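PDB 4OPE: Nrps/pks from Streptomyces albus, which probably takes part in carbon-chain building as a ketosynthase domain of the AT-less type I polyketide synthase that makes oxazolomycin. Local coordinates for residues Gly306-His311 against Ile340-Val345; Thr111-Leu116 against Thr490-Ala495. All blocks are in the same frame, centred on the assembly; numbering follows the deposited sequence.

In the fold
Interactions 1 and 2 lie on opposite sides of the chain's centre, with about 36 Å between their centres and about 23 Å between their nearest atoms, so neither touches the other. Interaction 1 is buried and joins two parallel strands near one end of the long mixed sheet; its 306-311 segment ends in H311, which probably corresponds to a catalytic histidine of other ketosynthases. Interaction 2 is a surface contact that ties a short helix in the N-terminal part of the ketosynthase to a loop of the C-terminal extension, 374 residues further along. In sequence, 306-311 and 340-345 are nested within the loop that interaction 2 closes.

Interaction 1 (Gly306-His311 against Ile340-Val345); sequences GYLEAH and IPIGSV
The carboxylate of E309 reaches V345, just beyond the end of strand 340-343, and the backbone N of V345 donates to OE2 at 2.8 Å, almost straight at 173°. OE2 receives it on the syn lone pair, and a bend at chi2 (62°) turns the carboxylate toward the 340-345 segment. The other oxygen, OE1, lies at the in-plane edge of the Y307 ring and forms a salt bridge with K363, which also hydrogen-bonds the Y307 hydroxyl. That lysine thus ties together two side chains on the same flank. The Y307 ring runs alongside P341 to G343, with CD1 4.1 Å from P341 CB and its hydroxyl OH 3.4 Å from CA of G343, on the side where a side chain at that glycine would project.

Between the backbones, strands 308-309 and 340-343 form the parallel pair of a beta-alpha-beta unit whose crossover helix is 318-329, part of the thiolase-like fold. L308 brackets I342: its N donates to P341 O at 3.0 Å, and its O accepts from G343 N at 3.3 Å. The ladder continues with A310 N donating to G343 O at 2.8 Å, next to H311, probably the counterpart of a catalytic histidine in related ketosynthases. On one face of the sheet L308 and I342 lie side by side and point the same way, L308 CD1 3.9 Å from I342 CD1, while A310 CB packs 4.0 Å from I342 CG1. L308 and A310 also meet helix 318-329, whereas E309 and Y307, on the other flank, meet helix 356-370.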
loop_
_atom_site.group_PDB
_atom_site.type_symbol
_atom_site.label_atom_id
_atom_site.label_comp_id
_atom_site.label_asym_id
_atom_site.label_seq_id
_atom_site.Cartn_x
_atom_site.Cartn_y
_atom_site.Cartn_z
ATOM N N GLY A 306 -29.796 0.091 6.436
ATOM C CA GLY A 306 -30.523 -1.154 6.119
ATOM C C GLY A 306 -29.871 -2.479 6.452
ATOM O O GLY A 306 -30.556 -3.478 6.625
ATOM N N TYR A 307 -28.548 -2.509 6.536
ATOM C CA TYR A 307 -27.809 -3.759 6.740
ATOM C C TYR A 307 -26.396 -3.437 7.112
ATOM O O TYR A 307 -25.843 -2.460 6.646
ATOM C CB TYR A 307 -27.808 -4.634 5.476
ATOM C CG TYR A 307 -27.087 -5.934 5.633
ATOM C CD1 TYR A 307 -27.692 -7.020 6.221
ATOM C CD2 TYR A 307 -25.818 -6.080 5.180
ATOM C CE1 TYR A 307 -27.039 -8.219 6.365
ATOM C CE2 TYR A 307 -25.131 -7.262 5.348
ATOM C CZ TYR A 307 -25.748 -8.321 5.940
ATOM O OH TYR A 307 -25.026 -9.482 6.083
ATOM N N LEU A 308 -25.821 -4.283 7.953
ATOM C CA LEU A 308 -24.443 -4.119 8.456
ATOM C C LEU A 308 -23.689 -5.420 8.177
ATOM O O LEU A 308 -23.988 -6.447 8.779
ATOM C CB LEU A 308 -24.459 -3.827 9.955
ATOM C CG LEU A 308 -23.208 -3.336 10.709
ATOM C CD1 LEU A 308 -22.086 -4.339 10.862
ATOM C CD2 LEU A 308 -22.636 -2.110 10.044
ATOM N N GLU A 309 -22.767 -5.368 7.218
ATOM C CA GLU A 309 -21.914 -6.486 6.860
ATOM C C GLU A 309 -20.736 -6.342 7.733
ATOM O O GLU A 309 -19.889 -5.437 7.564
ATOM C CB GLU A 309 -21.484 -6.418 5.392
ATOM C CG GLU A 309 -20.412 -7.411 4.992
ATOM C CD GLU A 309 -20.813 -8.893 5.134
ATOM O OE1 GLU A 309 -22.031 -9.276 5.130
ATOM O OE2 GLU A 309 -19.867 -9.713 5.238
ATOM N N ALA A 310 -20.687 -7.222 8.715
ATOM C CA ALA A 310 -19.761 -7.038 9.835
ATOM C C ALA A 310 -18.446 -7.713 9.552
ATOM O O ALA A 310 -18.354 -8.621 8.724
ATOM C CB ALA A 310 -20.366 -7.620 11.083
ATOM N N HIS A 311 -17.430 -7.297 10.287
ATOM C CA HIS A 311 -16.168 -7.983 10.249
ATOM C C HIS A 311 -16.332 -9.457 10.564
ATOM O O HIS A 311 -15.924 -10.302 9.777
ATOM C CB HIS A 311 -15.177 -7.329 11.174
ATOM C CG HIS A 311 -13.813 -7.879 11.038
ATOM N ND1 HIS A 311 -13.187 -7.991 9.818
ATOM C CD2 HIS A 311 -12.963 -8.384 11.963
ATOM C CE1 HIS A 311 -11.991 -8.526 10.003
ATOM N NE2 HIS A 311 -11.830 -8.766 11.297
ATOM N N ILE A 340 -31.744 -3.416 12.786
ATOM C CA ILE A 340 -30.786 -3.490 11.705
ATOM C C ILE A 340 -30.253 -4.893 11.581
ATOM O O ILE A 340 -29.678 -5.419 12.530
ATOM C CB ILE A 340 -29.591 -2.608 11.967
ATOM C CG1 ILE A 340 -30.040 -1.164 12.068
ATOM C CG2 ILE A 340 -28.590 -2.786 10.843
ATOM C CD1 ILE A 340 -28.979 -0.260 12.646
ATOM N N PRO A 341 -30.452 -5.518 10.414
ATOM C CA PRO A 341 -29.907 -6.855 10.248
ATOM C C PRO A 341 -28.416 -6.835 10.029
ATOM O O PRO A 341 -27.899 -5.925 9.383
ATOM C CB PRO A 341 -30.643 -7.417 9.033
ATOM C CG PRO A 341 -31.296 -6.251 8.410
ATOM C CD PRO A 341 -31.559 -5.270 9.497
ATOM N N ILE A 342 -27.751 -7.833 10.606
ATOM C CA ILE A 342 -26.290 -7.919 10.634
ATOM C C ILE A 342 -25.907 -9.353 10.244
ATOM O O ILE A 342 -26.671 -10.289 10.499
ATOM C CB ILE A 342 -25.777 -7.635 12.028
ATOM C CG1 ILE A 342 -24.274 -7.497 12.039
ATOM C CG2 ILE A 342 -26.110 -8.784 12.967
ATOM C CD1 ILE A 342 -23.746 -6.899 13.318
ATOM N N GLY A 343 -24.752 -9.505 9.592
ATOM C CA GLY A 343 -24.268 -10.793 9.099
ATOM C C GLY A 343 -22.842 -10.666 8.628
ATOM O O GLY A 343 -22.280 -9.576 8.617
ATOM N N SER A 344 -22.238 -11.793 8.252
ATOM C CA SER A 344 -20.883 -11.793 7.745
ATOM C C SER A 344 -20.667 -12.870 6.731
ATOM O O SER A 344 -20.841 -14.057 7.031
ATOM C CB SER A 344 -19.862 -11.989 8.852
ATOM O OG SER A 344 -18.509 -11.957 8.335
ATOM N N VAL A 345 -20.177 -12.459 5.564
ATOM C CA VAL A 345 -19.727 -13.370 4.538
ATOM C C VAL A 345 -18.706 -14.415 4.994
ATOM O O VAL A 345 -18.616 -15.491 4.423
ATOM C CB VAL A 345 -19.157 -12.570 3.343
ATOM C CG1 VAL A 345 -17.788 -11.986 3.656
ATOM C CG2 VAL A 345 -19.130 -13.427 2.062
HETATM O O HOH W 1 -17.667 -9.631 6.261
#

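Interaction 2 (Thr111-Leu116 against Thr490-Ala495); sequences TSRAAL and TREPMA
The N-terminal end of the short, weakly bonded helix at about 113-116 faces the loop that joins helix 481-488 to strand 496-502, and a side-on salt bridge pins the two together. R113 presents NE and NH2 to the carboxylate of E492, one nitrogen to each oxygen: NE donates to OE1 at 3.1 Å (167°), and NH2 to OE2 at 2.8 Å. Both oxygens use their syn lone pairs, and guanidinium and carboxylate are nearly coplanar, 7° apart. A bend at chi3 (-72°) swings the guanidinium round to meet the acid, whose own chain is extended.

OE1 is held further by two waters. One, 2.7 Å from E492 OE1, accepts from the backbone N of R113; the other links OE1 in the same way to A114 N. Through these waters the carboxylate is linked to N-H groups at the start of the helix, whose end may modestly favour its negative charge. S112 is the N-cap, its OG accepting from A115 N at 3.0 Å, and its CB packs 4.4 Å from E492 CB. Another water, 2.7 Å from T490 O, bridges that carbonyl to S112 OG, and a further one joins T111 O to T490 OG1, a hydroxyl also hydrogen-bonded to T487 O.

R113 also reaches F162, through a hydrogen bond from NH1 to its carbonyl and a cation-pi contact with its ring, and W103 of helix 93-108 touches both R113 and E492. A leucine in place of R113 would probably leave the E492 carboxylate without its charged mate and loosen the loop from the helix. A serine N-cap beside a side-on, bidentate Arg-Glu salt bridge here joins the N-terminal part of the ketosynthase to its C-terminal extension.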
loop_
_atom_site.group_PDB
_atom_site.type_symbol
_atom_site.label_atom_id
_atom_site.label_comp_id
_atom_site.label_asym_id
_atom_site.label_seq_id
_atom_site.Cartn_x
_atom_site.Cartn_y
_atom_site.Cartn_z
ATOM N N THR A 111 -17.202 -2.263 -20.407
ATOM C CA THR A 111 -16.208 -1.385 -20.929
ATOM C C THR A 111 -14.986 -2.185 -21.357
ATOM O O THR A 111 -15.065 -3.400 -21.449
ATOM C CB THR A 111 -15.841 -0.301 -19.895
ATOM O OG1 THR A 111 -15.156 0.763 -20.559
ATOM C CG2 THR A 111 -14.954 -0.850 -18.819
ATOM N N SER A 112 -13.882 -1.483 -21.605
ATOM C CA SER A 112 -12.677 -2.064 -22.174
ATOM C C SER A 112 -11.483 -1.134 -21.989
ATOM O O SER A 112 -11.654 0.068 -21.741
ATOM C CB SER A 112 -12.883 -2.247 -23.686
ATOM O OG SER A 112 -13.241 -0.998 -24.277
ATOM N N ARG A 113 -10.282 -1.699 -22.123
ATOM C CA ARG A 113 -9.053 -0.909 -22.200
ATOM C C ARG A 113 -9.232 0.311 -23.077
ATOM O O ARG A 113 -8.950 1.462 -22.662
ATOM C CB ARG A 113 -7.946 -1.728 -22.821
ATOM C CG ARG A 113 -7.483 -2.816 -21.898
ATOM C CD ARG A 113 -6.229 -3.561 -22.347
ATOM N NE ARG A 113 -6.469 -4.431 -23.481
ATOM C CZ ARG A 113 -5.538 -5.182 -24.038
ATOM N NH1 ARG A 113 -4.315 -5.180 -23.575
ATOM N NH2 ARG A 113 -5.847 -5.954 -25.038
ATOM N N ALA A 114 -9.683 0.059 -24.307
ATOM C CA ALA A 114 -9.837 1.137 -25.306
ATOM C C ALA A 114 -10.886 2.179 -24.936
ATOM O O ALA A 114 -10.671 3.338 -25.124
ATOM C CB ALA A 114 -10.119 0.567 -26.689
ATOM N N ALA A 115 -12.001 1.778 -24.382
ATOM C CA ALA A 115 -13.002 2.751 -23.961
ATOM C C ALA A 115 -12.476 3.619 -22.835
ATOM O O ALA A 115 -12.840 4.778 -22.724
ATOM C CB ALA A 115 -14.282 2.030 -23.520
ATOM N N LEU A 116 -11.623 3.042 -22.002
ATOM C CA LEU A 116 -11.061 3.734 -20.839
ATOM C C LEU A 116 -9.845 4.546 -21.139
ATOM O O LEU A 116 -9.386 5.282 -20.270
ATOM C CB LEU A 116 -10.676 2.744 -19.727
ATOM C CG LEU A 116 -11.883 2.241 -18.951
ATOM C CD1 LEU A 116 -11.513 1.096 -18.014
ATOM C CD2 LEU A 116 -12.478 3.391 -18.190
ATOM N N THR A 490 -19.865 -4.244 -26.238
ATOM C CA THR A 490 -18.943 -3.383 -25.516
ATOM C C THR A 490 -17.628 -4.091 -25.251
ATOM O O THR A 490 -16.658 -3.471 -24.799
ATOM C CB THR A 490 -19.505 -2.978 -24.166
ATOM O OG1 THR A 490 -19.447 -4.118 -23.281
ATOM C CG2 THR A 490 -20.914 -2.474 -24.346
ATOM N N ARG A 491 -17.586 -5.380 -25.541
ATOM C CA ARG A 491 -16.396 -6.133 -25.259
ATOM C C ARG A 491 -15.313 -5.978 -26.287
ATOM O O ARG A 491 -15.562 -5.901 -27.473
ATOM C CB ARG A 491 -16.753 -7.612 -25.116
ATOM C CG ARG A 491 -17.511 -7.863 -23.827
ATOM C CD ARG A 491 -17.626 -9.343 -23.537
ATOM N NE ARG A 491 -18.413 -9.529 -22.336
ATOM C CZ ARG A 491 -18.564 -10.677 -21.713
ATOM N NH1 ARG A 491 -17.989 -11.803 -22.194
ATOM N NH2 ARG A 491 -19.317 -10.685 -20.625
ATOM N N GLU A 492 -14.078 -6.020 -25.841
ATOM C CA GLU A 492 -12.956 -5.802 -26.731
ATOM C C GLU A 492 -12.930 -6.876 -27.831
ATOM O O GLU A 492 -13.041 -8.073 -27.549
ATOM C CB GLU A 492 -11.685 -5.807 -25.941
ATOM C CG GLU A 492 -10.479 -5.656 -26.797
ATOM C CD GLU A 492 -9.209 -5.616 -25.984
ATOM O OE1 GLU A 492 -9.144 -4.871 -24.948
ATOM O OE2 GLU A 492 -8.279 -6.321 -26.434
ATOM N N PRO A 493 -12.834 -6.442 -29.101
ATOM C CA PRO A 493 -12.863 -7.383 -30.234
ATOM C C PRO A 493 -11.525 -8.063 -30.403
ATOM O O PRO A 493 -10.490 -7.404 -30.373
ATOM C CB PRO A 493 -13.158 -6.474 -31.454
ATOM C CG PRO A 493 -13.643 -5.189 -30.878
ATOM C CD PRO A 493 -12.954 -5.044 -29.555
HETATM N N MSE A 494 -11.559 -9.366 -30.609
HETATM C CA MSE A 494 -10.373 -10.151 -30.821
HETATM C C MSE A 494 -10.391 -10.868 -32.169
HETATM O O MSE A 494 -11.276 -10.677 -33.008
HETATM C CB MSE A 494 -10.436 -11.119 -29.674
HETATM C CG MSE A 494 -10.333 -10.467 -28.292
HETATM SE SE MSE A 494 -10.111 -11.907 -26.943
HETATM C CE MSE A 494 -10.475 -10.763 -25.387
ATOM N N ALA A 495 -9.394 -11.701 -32.397
ATOM C CA ALA A 495 -9.127 -12.217 -33.731
ATOM C C ALA A 495 -10.205 -13.151 -34.238
ATOM O O ALA A 495 -10.656 -12.964 -35.386
ATOM C CB ALA A 495 -7.781 -12.917 -33.761
HETATM O O HOH W 2 -17.313 -5.183 -21.965
HETATM O O HOH W 3 -16.241 -0.805 -24.395
HETATM O O HOH W 4 -10.513 -4.522 -22.659
HETATM O O HOH W 5 -10.097 -2.560 -25.788
#